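Local coordinates for pectate lyase (PDB 3VMV), which probably cleaves polygalacturonate, the backbone of pectin, as a secreted pectate lyase of polysaccharide lyase family 1, at residues G263-F268 with S290-T295. Residues are numbered along the deposited sequence; the frame is centred on the assembly and turned at random.
Sequences GPVGWF and SHLNST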
ATOM      1  N   GLY A 263       1.483  -0.130 -20.428  1.00 13.08           N
ATOM      2  CA  GLY A 263       1.280   1.296 -20.207  1.00 12.92           C
ATOM      3  C   GLY A 263       0.735   1.544 -18.819  1.00 12.30           C
ATOM      4  O   GLY A 263       0.961   0.780 -17.886  1.00 13.25           O
ATOM      5  N   PRO A 264      -0.014   2.637 -18.658  1.00  9.82           N
ATOM      6  CA  PRO A 264      -0.411   3.097 -17.326  1.00 10.05           C
ATOM      7  C   PRO A 264      -1.546   2.277 -16.696  1.00 10.09           C
ATOM      8  O   PRO A 264      -1.665   2.239 -15.469  1.00 10.07           O
ATOM      9  CB  PRO A 264      -0.842   4.555 -17.576  1.00 10.54           C
ATOM     10  CG  PRO A 264      -1.305   4.552 -19.025  1.00 12.18           C
ATOM     11  CD  PRO A 264      -0.419   3.559 -19.733  1.00 13.17           C
ATOM     12  N   VAL A 265      -2.371   1.683 -17.540  1.00 11.16           N
ATOM     13  CA  VAL A 265      -3.459   0.829 -17.087  1.00 10.95           C
ATOM     14  C   VAL A 265      -3.781  -0.185 -18.169  1.00 10.92           C
ATOM     15  O   VAL A 265      -3.590   0.095 -19.353  1.00 12.22           O
ATOM     16  CB  VAL A 265      -4.706   1.699 -16.694  1.00 13.98           C
ATOM     17  CG1 VAL A 265      -5.253   2.453 -17.870  1.00 17.73           C
ATOM     18  CG2 VAL A 265      -5.793   0.849 -15.993  1.00 12.36           C
ATOM     19  N   GLY A 266      -4.227  -1.372 -17.757  1.00 12.24           N
ATOM     20  CA  GLY A 266      -4.670  -2.391 -18.697  1.00 12.08           C
ATOM     21  C   GLY A 266      -4.687  -3.728 -18.005  1.00  9.92           C
ATOM     22  O   GLY A 266      -4.728  -3.787 -16.762  1.00 10.57           O
ATOM     23  N   TRP A 267      -4.653  -4.791 -18.816  1.00 12.64           N
ATOM     24  CA  TRP A 267      -4.692  -6.150 -18.294  1.00 12.14           C
ATOM     25  C   TRP A 267      -3.435  -6.820 -18.822  1.00 10.85           C
ATOM     26  O   TRP A 267      -3.267  -6.898 -20.042  1.00 12.96           O
ATOM     27  CB  TRP A 267      -5.945  -6.866 -18.831  1.00 12.23           C
ATOM     28  CG  TRP A 267      -5.944  -8.349 -18.501  1.00 12.97           C
ATOM     29  CD1 TRP A 267      -5.383  -8.928 -17.389  1.00 17.13           C
ATOM     30  CD2 TRP A 267      -6.530  -9.417 -19.260  1.00 13.14           C
ATOM     31  NE1 TRP A 267      -5.573 -10.281 -17.423  1.00 15.53           N
ATOM     32  CE2 TRP A 267      -6.283 -10.610 -18.549  1.00 13.44           C
ATOM     33  CE3 TRP A 267      -7.228  -9.485 -20.466  1.00 15.22           C
ATOM     34  CZ2 TRP A 267      -6.698 -11.855 -19.017  1.00 15.75           C
ATOM     35  CZ3 TRP A 267      -7.649 -10.717 -20.924  1.00 16.98           C
ATOM     36  CH2 TRP A 267      -7.388 -11.886 -20.191  1.00 16.84           C
ATOM     37  N   PHE A 268      -2.584  -7.277 -17.898  1.00 12.85           N
ATOM     38  CA  PHE A 268      -1.257  -7.799 -18.244  1.00 12.67           C
ATOM     39  C   PHE A 268      -0.938  -9.093 -17.501  1.00 12.70           C
ATOM     40  O   PHE A 268      -1.424  -9.331 -16.390  1.00 13.66           O
ATOM     41  CB  PHE A 268      -0.189  -6.766 -17.868  1.00 15.21           C
ATOM     42  CG  PHE A 268      -0.500  -5.374 -18.344  1.00 13.42           C
ATOM     43  CD1 PHE A 268      -0.475  -5.073 -19.705  1.00 13.08           C
ATOM     44  CD2 PHE A 268      -0.823  -4.382 -17.445  1.00 13.82           C
ATOM     45  CE1 PHE A 268      -0.744  -3.763 -20.128  1.00 13.70           C
ATOM     46  CE2 PHE A 268      -1.096  -3.077 -17.879  1.00 13.75           C
ATOM     47  CZ  PHE A 268      -1.066  -2.784 -19.206  1.00 14.63           C
ATOM     48  N   SER A 290      -3.318   6.621 -26.030  1.00 15.49           N
ATOM     49  CA  SER A 290      -4.377   6.822 -27.044  1.00 17.82           C
ATOM     50  C   SER A 290      -5.244   5.589 -27.315  1.00 19.74           C
ATOM     51  O   SER A 290      -6.365   5.694 -27.819  1.00 22.55           O
ATOM     52  CB  SER A 290      -3.771   7.368 -28.331  1.00 19.41           C
ATOM     53  OG  SER A 290      -2.962   6.386 -28.957  1.00 27.27           O
ATOM     54  N   HIS A 291      -4.734   4.425 -26.952  1.00 17.49           N
ATOM     55  CA  HIS A 291      -5.425   3.165 -27.144  1.00 15.99           C
ATOM     56  C   HIS A 291      -6.462   2.891 -26.084  1.00 15.41           C
ATOM     57  O   HIS A 291      -7.226   1.913 -26.199  1.00 18.27           O
ATOM     58  CB  HIS A 291      -4.401   2.030 -27.114  1.00 16.69           C
ATOM     59  CG  HIS A 291      -3.651   1.940 -25.831  1.00 18.16           C
ATOM     60  ND1 HIS A 291      -2.669   2.849 -25.489  1.00 19.07           N
ATOM     61  CD2 HIS A 291      -3.759   1.084 -24.792  1.00 14.84           C
ATOM     62  CE1 HIS A 291      -2.199   2.553 -24.299  1.00 14.25           C
ATOM     63  NE2 HIS A 291      -2.832   1.477 -23.850  1.00 13.36           N
ATOM     64  N   LEU A 292      -6.466   3.703 -25.024  1.00 15.96           N
ATOM     65  CA  LEU A 292      -7.335   3.469 -23.850  1.00 14.04           C
ATOM     66  C   LEU A 292      -8.773   4.009 -23.986  1.00 17.08           C
ATOM     67  O   LEU A 292      -9.007   5.101 -24.550  1.00 20.47           O
ATOM     68  CB  LEU A 292      -6.716   4.101 -22.614  1.00 15.60           C
ATOM     69  CG  LEU A 292      -5.402   3.457 -22.226  1.00 14.90           C
ATOM     70  CD1 LEU A 292      -4.738   4.301 -21.094  1.00 17.26           C
ATOM     71  CD2 LEU A 292      -5.643   2.023 -21.773  1.00 16.77           C
ATOM     72  N   ASN A 293      -9.714   3.221 -23.475  1.00 16.87           N
ATOM     73  CA  ASN A 293     -11.104   3.596 -23.324  1.00 21.01           C
ATOM     74  C   ASN A 293     -11.516   3.253 -21.902  1.00 17.78           C
ATOM     75  O   ASN A 293     -10.963   2.313 -21.321  1.00 17.03           O
ATOM     76  CB  ASN A 293     -12.007   2.740 -24.257  1.00 22.49           C
ATOM     77  CG  ASN A 293     -11.671   2.880 -25.747  1.00 29.69           C
ATOM     78  OD1 ASN A 293     -11.799   3.947 -26.301  1.00 28.08           O
ATOM     79  ND2 ASN A 293     -11.247   1.786 -26.386  1.00 29.91           N
ATOM     80  N   SER A 294     -12.447   4.010 -21.320  1.00 15.27           N
ATOM     81  CA  SER A 294     -13.053   3.599 -20.056  1.00 14.18           C
ATOM     82  C   SER A 294     -13.940   2.392 -20.285  1.00 14.61           C
ATOM     83  O   SER A 294     -14.720   2.345 -21.226  1.00 15.37           O
ATOM     84  CB  SER A 294     -13.881   4.721 -19.420  1.00 17.75           C
ATOM     85  OG  SER A 294     -13.058   5.775 -18.935  1.00 16.33           O
ATOM     86  N   THR A 295     -13.776   1.393 -19.438  1.00 13.86           N
ATOM     87  CA  THR A 295     -14.514   0.153 -19.604  1.00 13.58           C
ATOM     88  C   THR A 295     -15.486  -0.096 -18.448  1.00 14.43           C
ATOM     89  O   THR A 295     -16.130  -1.130 -18.405  1.00 14.78           O
ATOM     90  CB  THR A 295     -13.557  -1.082 -19.792  1.00 16.99           C
ATOM     91  OG1 THR A 295     -12.811  -1.315 -18.574  1.00 12.79           O
ATOM     92  CG2 THR A 295     -12.581  -0.814 -20.936  1.00 14.34           C
TER
HETATM   93  O   HOH W   1      -1.773   0.539 -21.350  1.00 13.93           O
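The carbonyl oxygen of Val265 takes a hydrogen bond of 2.7 Å from water 1, and the same water lies 2.9 Å from His291 NE2, at the edge of the imidazole and in its plane. The water bridges the two segments; the direct contacts are made by the side chain of Leu292. Val265 O also has a methyl beside it, Leu292 CD2 at 3.7 Å, so the leucine lies next to the water bridge.

Leu292 carries the direct packing. Its side chain leaves the backbone toward 263-268 with CG anti to its own carbonyl carbon (chi1 -65°), and the two methyls at the end of the branch divide the work. CD1 touches two neighbours, 3.8 Å from Val265 CG1 and 4.0 Å from Pro264 CG, while CD2 lies 3.9 Å from that same valine methyl as well as beside the carbonyl. Behind the tip, Leu292 CG rests 3.6 Å above one face of the His291 ring, displaced toward its rim. An alanine here would probably take this apolar neighbour from Pro264 and Val265, open a gap beside the water and strip the imidazole face of its neighbour.

Leu292 also touches Leu279 on strand 276-280, and Val265 packs on Ile231 and Trp277. Strand 265-266 runs parallel to strand 231-234 in a late coil, and through Leu292 the loop following strand 283-285 packs against it, far from the centre of the chain: apolar packing toward one end of the parallel beta-helix of family 1 pectate lyases.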